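Local coordinates for DegV domain-containing protein Cgl2349/cg2579 (Corynebacterium glutamicum, PDB 3EGL) that binds long-chain fatty acids such as palmitate and may take part in lipid transport or fatty acid metabolism, at residues I26-M34 with S43-S53; V8-L16 with G103-A114. All blocks are in the same frame, centred on the assembly; numbering follows the deposited sequence.

Interaction 1. Residues I26-M34 with S43-S53; sequences ITVINLHVM and SGLSSLELAAS. With PLM (palmitic acid), chain D.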
loop_
_atom_site.group_PDB
_atom_site.type_symbol
_atom_site.label_atom_id
_atom_site.label_comp_id
_atom_site.label_asym_id
_atom_site.label_seq_id
_atom_site.Cartn_x
_atom_site.Cartn_y
_atom_site.Cartn_z
ATOM N N ILE A 26 -4.988 -10.384 -10.519
ATOM C CA ILE A 26 -3.980 -10.212 -9.500
ATOM C C ILE A 26 -4.402 -11.094 -8.315
ATOM O O ILE A 26 -5.539 -11.014 -7.860
ATOM C CB ILE A 26 -3.883 -8.727 -9.080
ATOM C CG1 ILE A 26 -3.374 -7.895 -10.268
ATOM C CG2 ILE A 26 -2.981 -8.545 -7.846
ATOM C CD1 ILE A 26 -3.395 -6.397 -10.030
ATOM N N THR A 27 -3.478 -11.923 -7.834
ATOM C CA THR A 27 -3.751 -12.775 -6.699
ATOM C C THR A 27 -3.546 -11.947 -5.423
ATOM O O THR A 27 -2.493 -11.279 -5.251
ATOM C CB THR A 27 -2.803 -14.009 -6.698
ATOM O OG1 THR A 27 -2.905 -14.687 -7.952
ATOM C CG2 THR A 27 -3.158 -15.003 -5.588
ATOM N N VAL A 28 -4.553 -11.984 -4.544
ATOM C CA VAL A 28 -4.467 -11.321 -3.233
ATOM C C VAL A 28 -4.299 -12.348 -2.067
ATOM O O VAL A 28 -5.109 -13.251 -1.926
ATOM C CB VAL A 28 -5.691 -10.382 -3.031
ATOM C CG1 VAL A 28 -5.616 -9.633 -1.670
ATOM C CG2 VAL A 28 -5.808 -9.395 -4.242
ATOM N N ILE A 29 -3.239 -12.236 -1.266
ATOM C CA ILE A 29 -3.143 -13.076 -0.054
ATOM C C ILE A 29 -3.429 -12.228 1.152
ATOM O O ILE A 29 -2.773 -11.199 1.343
ATOM C CB ILE A 29 -1.716 -13.671 0.182
ATOM C CG1 ILE A 29 -1.085 -14.078 -1.118
ATOM C CG2 ILE A 29 -1.779 -14.900 1.145
ATOM C CD1 ILE A 29 0.365 -14.294 -0.948
ATOM N N ASN A 30 -4.357 -12.660 1.984
ATOM C CA ASN A 30 -4.722 -11.891 3.183
ATOM C C ASN A 30 -3.733 -11.962 4.351
ATOM O O ASN A 30 -3.375 -13.059 4.797
ATOM C CB ASN A 30 -6.108 -12.324 3.677
ATOM C CG ASN A 30 -7.211 -11.935 2.706
ATOM O OD1 ASN A 30 -7.034 -11.051 1.864
ATOM N ND2 ASN A 30 -8.344 -12.611 2.794
ATOM N N LEU A 31 -3.343 -10.801 4.873
ATOM C CA LEU A 31 -2.647 -10.730 6.180
ATOM C C LEU A 31 -3.606 -11.196 7.301
ATOM O O LEU A 31 -4.801 -11.346 7.060
ATOM C CB LEU A 31 -2.176 -9.305 6.452
ATOM C CG LEU A 31 -1.289 -8.706 5.364
ATOM C CD1 LEU A 31 -0.978 -7.177 5.573
ATOM C CD2 LEU A 31 -0.034 -9.564 5.280
ATOM N N HIS A 32 -3.097 -11.415 8.515
ATOM C CA HIS A 32 -3.921 -11.977 9.606
ATOM C C HIS A 32 -4.419 -10.972 10.639
ATOM O O HIS A 32 -3.668 -10.108 11.126
ATOM C CB HIS A 32 -3.167 -13.103 10.317
ATOM C CG HIS A 32 -2.657 -14.141 9.374
ATOM N ND1 HIS A 32 -3.485 -15.073 8.785
ATOM C CD2 HIS A 32 -1.426 -14.351 8.855
ATOM C CE1 HIS A 32 -2.783 -15.829 7.964
ATOM N NE2 HIS A 32 -1.528 -15.423 8.005
ATOM N N VAL A 33 -5.694 -11.119 10.979
ATOM C CA VAL A 33 -6.286 -10.434 12.114
ATOM C C VAL A 33 -6.697 -11.476 13.158
ATOM O O VAL A 33 -7.500 -12.360 12.876
ATOM C CB VAL A 33 -7.491 -9.549 11.694
ATOM C CG1 VAL A 33 -8.236 -9.041 12.919
ATOM C CG2 VAL A 33 -7.016 -8.366 10.894
HETATM N N MSE A 34 -6.114 -11.391 14.350
HETATM C CA MSE A 34 -6.520 -12.272 15.453
HETATM C C MSE A 34 -7.400 -11.504 16.427
HETATM O O MSE A 34 -6.992 -10.502 17.010
HETATM C CB MSE A 34 -5.332 -12.888 16.174
HETATM C CG MSE A 34 -4.500 -13.808 15.309
HETATM SE SE MSE A 34 -2.867 -12.880 14.680
HETATM C CE MSE A 34 -1.693 -13.558 16.105
ATOM N N SER A 43 -0.779 -10.026 12.105
ATOM C CA SER A 43 0.334 -10.888 11.875
ATOM C C SER A 43 0.693 -10.848 10.379
ATOM O O SER A 43 -0.186 -10.838 9.503
ATOM C CB SER A 43 -0.144 -12.262 12.278
ATOM O OG SER A 43 0.867 -13.177 12.118
ATOM N N GLY A 44 1.977 -10.798 10.078
ATOM C CA GLY A 44 2.417 -10.914 8.686
ATOM C C GLY A 44 2.234 -12.316 8.133
ATOM O O GLY A 44 1.776 -13.219 8.836
ATOM N N LEU A 45 2.538 -12.491 6.851
ATOM C CA LEU A 45 2.445 -13.803 6.235
ATOM C C LEU A 45 3.681 -14.609 6.553
ATOM O O LEU A 45 4.784 -14.058 6.527
ATOM C CB LEU A 45 2.353 -13.664 4.741
ATOM C CG LEU A 45 1.043 -13.012 4.280
ATOM C CD1 LEU A 45 1.123 -12.641 2.794
ATOM C CD2 LEU A 45 -0.159 -13.916 4.607
ATOM N N SER A 46 3.494 -15.900 6.853
ATOM C CA SER A 46 4.604 -16.781 7.169
ATOM C C SER A 46 5.241 -17.266 5.872
ATOM O O SER A 46 4.605 -17.262 4.852
ATOM C CB SER A 46 4.117 -17.983 7.995
ATOM O OG SER A 46 3.413 -18.883 7.145
ATOM N N SER A 47 6.465 -17.766 5.921
ATOM C CA SER A 47 7.114 -18.171 4.689
ATOM C C SER A 47 6.445 -19.452 4.130
ATOM O O SER A 47 6.382 -19.677 2.909
ATOM C CB SER A 47 8.619 -18.335 4.905
ATOM O OG SER A 47 8.819 -19.322 5.883
ATOM N N LEU A 48 5.916 -20.260 5.027
ATOM C CA LEU A 48 5.178 -21.430 4.616
ATOM C C LEU A 48 3.924 -21.095 3.740
ATOM O O LEU A 48 3.659 -21.768 2.752
ATOM C CB LEU A 48 4.797 -22.217 5.866
ATOM C CG LEU A 48 4.452 -23.672 5.720
ATOM C CD1 LEU A 48 5.731 -24.436 5.395
ATOM C CD2 LEU A 48 3.777 -24.207 7.030
ATOM N N GLU A 49 3.193 -20.044 4.095
ATOM C CA GLU A 49 1.982 -19.691 3.381
ATOM C C GLU A 49 2.398 -19.070 2.078
ATOM O O GLU A 49 1.654 -19.159 1.116
ATOM C CB GLU A 49 1.139 -18.623 4.108
ATOM C CG GLU A 49 0.734 -18.900 5.516
ATOM C CD GLU A 49 0.071 -17.636 6.104
ATOM O OE1 GLU A 49 0.737 -16.842 6.837
ATOM O OE2 GLU A 49 -1.110 -17.386 5.725
ATOM N N LEU A 50 3.535 -18.373 2.064
ATOM C CA LEU A 50 3.980 -17.776 0.822
ATOM C C LEU A 50 4.514 -18.835 -0.150
ATOM O O LEU A 50 4.246 -18.755 -1.360
ATOM C CB LEU A 50 4.985 -16.645 1.067
ATOM C CG LEU A 50 4.334 -15.380 1.649
ATOM C CD1 LEU A 50 5.377 -14.426 2.212
ATOM C CD2 LEU A 50 3.494 -14.689 0.546
ATOM N N ALA A 51 5.220 -19.847 0.370
ATOM C CA ALA A 51 5.697 -20.921 -0.488
ATOM C C ALA A 51 4.498 -21.541 -1.223
ATOM O O ALA A 51 4.553 -21.748 -2.437
ATOM C CB ALA A 51 6.453 -21.984 0.284
ATOM N N ALA A 52 3.416 -21.795 -0.483
ATOM C CA ALA A 52 2.210 -22.397 -1.040
ATOM C C ALA A 52 1.580 -21.463 -2.048
ATOM O O ALA A 52 1.216 -21.859 -3.155
ATOM C CB ALA A 52 1.211 -22.734 0.067
ATOM N N SER A 53 1.499 -20.207 -1.686
ATOM C CA SER A 53 0.823 -19.276 -2.504
ATOM C C SER A 53 1.580 -19.061 -3.851
ATOM O O SER A 53 0.966 -19.027 -4.936
ATOM C CB SER A 53 0.748 -18.003 -1.716
ATOM O OG SER A 53 -0.056 -17.123 -2.408
HETATM C C1 PLM D . 1.557 -7.344 10.314
HETATM O O1 PLM D . 2.752 -7.378 9.970
HETATM O O2 PLM D . 1.282 -7.592 11.499
HETATM C C2 PLM D . 0.449 -6.990 9.368
HETATM C C3 PLM D . 0.642 -5.542 8.924
HETATM C C4 PLM D . 0.230 -4.482 9.913
HETATM C C5 PLM D . 0.936 -3.206 9.459
HETATM C C6 PLM D . 0.499 -1.991 10.238
HETATM C C7 PLM D . 1.287 -0.798 9.746
HETATM C C8 PLM D . 0.678 0.560 10.127
HETATM C C9 PLM D . -0.549 0.861 9.264
HETATM C CA PLM D . -0.855 2.363 9.172
HETATM C CB PLM D . -2.287 2.648 8.736
HETATM C CC PLM D . -2.704 2.126 7.353
HETATM C CD PLM D . -2.454 3.174 6.281
HETATM C CE PLM D . -3.376 3.036 5.087
HETATM C CF PLM D . -2.600 2.597 3.841
HETATM C CG PLM D . -2.150 3.747 2.942
#
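His32 carries its imidazole anti to its own carbonyl carbon (chi1 -52°), and Glu49 uses the same first torsion before running on extended, which brings the two groups together from opposite directions, their planes 31° apart. His32 NE2 donates to Glu49 OE1 at 2.9 Å, nearly straight and close to the ring plane, and reaches the oxygen on its syn side, 23° out of the carboxylate plane. A weak bond at 3.0 Å runs from His32 NE2 to Glu49 OE2. Glu49 OE1 is gripped a second time, on its anti side and again out of plane, by Ser46 N at 2.9 Å; with Glu49 N bonded to Ser46 OG this makes a capping box at the start of helix 47-60. The shared carboxylate thus ties the histidine to the helix end, and the negative charge would probably favour a protonated ring.

Gly44 O lies at another edge of the imidazole, 3.4 Å from His32 CD2. Next to this polar group, Leu45 fits between Leu31 and Ile29: its CG is 3.7 Å from Leu31 CD2, while its CD2 touches Ile29 CG2. Ile29 CD1 continues to Leu50 CD2 at 3.5 Å.

Two backbone bonds join His32 and Ser43 as an antiparallel hydrogen-bonded pair. Leu31 CD1 and Ser43 N border the palmitate, whose carboxylate is held by Thr42 and Ser76: this is the head-group end of the fatty acid site of a DegV protein.

Interaction 2. Residues V8-L16 with G103-A114; sequences VIVDSSACL and GMAVGAAAMAAA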
loop_
_atom_site.group_PDB
_atom_site.type_symbol
_atom_site.label_atom_id
_atom_site.label_comp_id
_atom_site.label_asym_id
_atom_site.label_seq_id
_atom_site.Cartn_x
_atom_site.Cartn_y
_atom_site.Cartn_z
ATOM N N VAL A 8 0.919 -11.791 -11.100
ATOM C CA VAL A 8 1.155 -10.803 -10.050
ATOM C C VAL A 8 0.407 -11.136 -8.760
ATOM O O VAL A 8 -0.769 -11.513 -8.780
ATOM C CB VAL A 8 0.779 -9.393 -10.535
ATOM C CG1 VAL A 8 0.997 -8.329 -9.421
ATOM C CG2 VAL A 8 1.595 -9.040 -11.797
ATOM N N ILE A 9 1.117 -11.018 -7.644
ATOM C CA ILE A 9 0.587 -11.347 -6.319
ATOM C C ILE A 9 0.894 -10.204 -5.388
ATOM O O ILE A 9 2.028 -9.709 -5.364
ATOM C CB ILE A 9 1.252 -12.613 -5.713
ATOM C CG1 ILE A 9 1.186 -13.784 -6.702
ATOM C CG2 ILE A 9 0.559 -13.033 -4.401
ATOM C CD1 ILE A 9 1.674 -15.177 -6.094
ATOM N N VAL A 10 -0.117 -9.805 -4.618
ATOM C CA VAL A 10 0.044 -8.826 -3.539
ATOM C C VAL A 10 -0.598 -9.425 -2.292
ATOM O O VAL A 10 -1.209 -10.479 -2.347
ATOM C CB VAL A 10 -0.664 -7.427 -3.821
ATOM C CG1 VAL A 10 -0.157 -6.801 -5.066
ATOM C CG2 VAL A 10 -2.179 -7.580 -3.920
ATOM N N ASP A 11 -0.465 -8.723 -1.172
ATOM C CA ASP A 11 -1.180 -9.099 0.019
ATOM C C ASP A 11 -2.337 -8.093 0.193
ATOM O O ASP A 11 -2.487 -7.159 -0.634
ATOM C CB ASP A 11 -0.236 -9.215 1.219
ATOM C CG ASP A 11 0.485 -7.893 1.561
ATOM O OD1 ASP A 11 -0.227 -6.960 2.010
ATOM O OD2 ASP A 11 1.753 -7.799 1.426
ATOM N N SER A 12 -3.156 -8.295 1.227
ATOM C CA SER A 12 -4.365 -7.491 1.403
ATOM C C SER A 12 -4.028 -6.023 1.730
ATOM O O SER A 12 -4.818 -5.133 1.432
ATOM C CB SER A 12 -5.270 -8.096 2.482
ATOM O OG SER A 12 -4.556 -8.012 3.702
ATOM N N SER A 13 -2.859 -5.781 2.329
ATOM C CA SER A 13 -2.447 -4.410 2.609
ATOM C C SER A 13 -2.358 -3.506 1.365
ATOM O O SER A 13 -2.372 -2.277 1.519
ATOM C CB SER A 13 -1.124 -4.325 3.388
ATOM O OG SER A 13 -0.043 -4.699 2.566
ATOM N N ALA A 14 -2.252 -4.074 0.157
ATOM C CA ALA A 14 -2.269 -3.213 -1.032
ATOM C C ALA A 14 -3.601 -2.453 -1.212
ATOM O O ALA A 14 -3.654 -1.509 -2.000
ATOM C CB ALA A 14 -1.918 -4.001 -2.334
ATOM N N CYS A 15 -4.669 -2.926 -0.561
ATOM C CA CYS A 15 -6.011 -2.327 -0.656
ATOM C C CYS A 15 -6.719 -2.369 -2.019
ATOM O O CYS A 15 -7.599 -1.533 -2.273
ATOM C CB CYS A 15 -6.015 -0.871 -0.157
ATOM S SG CYS A 15 -5.472 -0.726 1.556
ATOM N N LEU A 16 -6.359 -3.297 -2.892
ATOM C CA LEU A 16 -7.013 -3.304 -4.177
ATOM C C LEU A 16 -8.456 -3.671 -3.943
ATOM O O LEU A 16 -8.743 -4.577 -3.172
ATOM C CB LEU A 16 -6.402 -4.316 -5.129
ATOM C CG LEU A 16 -5.039 -3.960 -5.696
ATOM C CD1 LEU A 16 -4.500 -5.228 -6.362
ATOM C CD2 LEU A 16 -5.127 -2.800 -6.684
ATOM N N GLY A 103 -0.395 -0.175 0.897
ATOM C CA GLY A 103 -1.604 0.433 0.386
ATOM C C GLY A 103 -1.564 0.581 -1.112
ATOM O O GLY A 103 -0.790 -0.106 -1.801
HETATM N N MSE A 104 -2.400 1.471 -1.632
HETATM C CA MSE A 104 -2.500 1.620 -3.076
HETATM C C MSE A 104 -1.261 2.164 -3.844
HETATM O O MSE A 104 -1.206 2.054 -5.080
HETATM C CB MSE A 104 -3.757 2.406 -3.423
HETATM C CG MSE A 104 -5.043 1.615 -3.318
HETATM SE SE MSE A 104 -5.110 0.207 -4.693
HETATM C CE MSE A 104 -4.941 1.382 -6.249
ATOM N N ALA A 105 -0.236 2.701 -3.179
ATOM C CA ALA A 105 1.014 2.888 -3.938
ATOM C C ALA A 105 1.501 1.482 -4.459
ATOM O O ALA A 105 1.856 1.298 -5.651
ATOM C CB ALA A 105 2.073 3.603 -3.113
ATOM N N VAL A 106 1.454 0.487 -3.583
ATOM C CA VAL A 106 1.715 -0.886 -3.983
ATOM C C VAL A 106 0.655 -1.461 -4.921
ATOM O O VAL A 106 1.010 -2.018 -5.977
ATOM C CB VAL A 106 1.883 -1.780 -2.759
ATOM C CG1 VAL A 106 2.184 -3.217 -3.171
ATOM C CG2 VAL A 106 3.021 -1.191 -1.875
ATOM N N GLY A 107 -0.633 -1.350 -4.560
ATOM C CA GLY A 107 -1.703 -1.719 -5.485
ATOM C C GLY A 107 -1.492 -1.100 -6.858
ATOM O O GLY A 107 -1.615 -1.781 -7.869
ATOM N N ALA A 108 -1.157 0.184 -6.922
ATOM C CA ALA A 108 -0.883 0.829 -8.222
ATOM C C ALA A 108 0.257 0.163 -8.983
ATOM O O ALA A 108 0.147 -0.061 -10.209
ATOM C CB ALA A 108 -0.578 2.371 -8.066
ATOM N N ALA A 109 1.353 -0.124 -8.282
ATOM C CA ALA A 109 2.517 -0.763 -8.914
ATOM C C ALA A 109 2.102 -2.128 -9.424
ATOM O O ALA A 109 2.539 -2.548 -10.490
ATOM C CB ALA A 109 3.684 -0.894 -7.915
ATOM N N ALA A 110 1.229 -2.809 -8.677
ATOM C CA ALA A 110 0.743 -4.110 -9.093
ATOM C C ALA A 110 -0.132 -4.034 -10.346
ATOM O O ALA A 110 -0.023 -4.886 -11.249
ATOM C CB ALA A 110 -0.016 -4.793 -7.960
HETATM N N MSE A 111 -0.984 -3.019 -10.415
HETATM C CA MSE A 111 -1.866 -2.872 -11.594
HETATM C C MSE A 111 -1.035 -2.550 -12.843
HETATM O O MSE A 111 -1.284 -3.081 -13.920
HETATM C CB MSE A 111 -2.928 -1.783 -11.362
HETATM C CG MSE A 111 -3.909 -2.083 -10.207
HETATM SE SE MSE A 111 -4.795 -0.438 -9.593
HETATM C CE MSE A 111 -6.089 -0.325 -10.953
ATOM N N ALA A 112 -0.027 -1.697 -12.695
ATOM C CA ALA A 112 0.856 -1.405 -13.829
ATOM C C ALA A 112 1.619 -2.681 -14.256
ATOM O O ALA A 112 1.720 -3.009 -15.436
ATOM C CB ALA A 112 1.810 -0.223 -13.493
ATOM N N ALA A 113 2.083 -3.443 -13.285
ATOM C CA ALA A 113 2.763 -4.694 -13.587
ATOM C C ALA A 113 1.837 -5.729 -14.246
ATOM O O ALA A 113 2.213 -6.330 -15.273
ATOM C CB ALA A 113 3.424 -5.249 -12.309
ATOM N N ALA A 114 0.641 -5.941 -13.689
ATOM C CA ALA A 114 -0.404 -6.801 -14.332
ATOM C C ALA A 114 -0.771 -6.403 -15.750
ATOM O O ALA A 114 -0.944 -7.266 -16.631
ATOM C CB ALA A 114 -1.678 -6.836 -13.498
HETATM O O HOH W 1 0.762 -3.180 0.523
#
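Leu16 lays its CD2 methyl over the first turns of helix 104-116, facing the selenium atoms of both Met104 and Met111 from one side: it is 3.6 Å from Met104 SE and 3.8 Å from Met111 SE. The Met104 chain, bent at both chi2 and chi3, crosses the leucine at about a right angle, whereas Met111 slides past it in the opposite direction. Gly107 lets the loop come close here, its CA lying 3.8 Å from the same leucine methyl, and Ala14 CB rests on its backbone nitrogen.

Further along, strand 8-11 runs almost antiparallel to the helix, the two axes approaching to 8.9 Å. Val10 turns CG1 anti to its carbonyl carbon (chi1 -58°), which sets that methyl 3.5 Å from Ala110 CB. Val8 spreads its two branches, CG1 to Ala110 and CG2 to the backbone of Ala113 and Ala114.

At the helix start, Gly103 N makes a weak bond to Ser13 O at 3.0 Å and also donates to a water, which in turn donates to Ser13 OG at 2.7 Å. Val8 and Val10 set against Ala110, Ala113 and Ala114 keep the strand-to-helix packing apolar, while the polar links gather at the N-cap, where one water bridges the segments.

The two contacts lie in the same alpha/beta domain, their centres 14 Å apart, and meet through neighbouring parallel strands of one five-stranded mixed sheet: strand 26-35 of interaction 1 pairs with strand 7-11 of interaction 2, Thr27 and Ile29 bonding to Val10. Along the chain, interaction 1 is nested inside the loop that interaction 2 closes, since 26-34 and 43-53 both fall between 8-16 and 103-114. Helices 47-60 and 104-116 are thereby attached to the sheet at adjacent strands. Interaction 1 meets the carboxylate end of the palmitate at the break in strand 26-35 and its pairing with 40-43, interaction 2 the far, methyl end at the N-cap of helix 104-116, so the pocket draws on both.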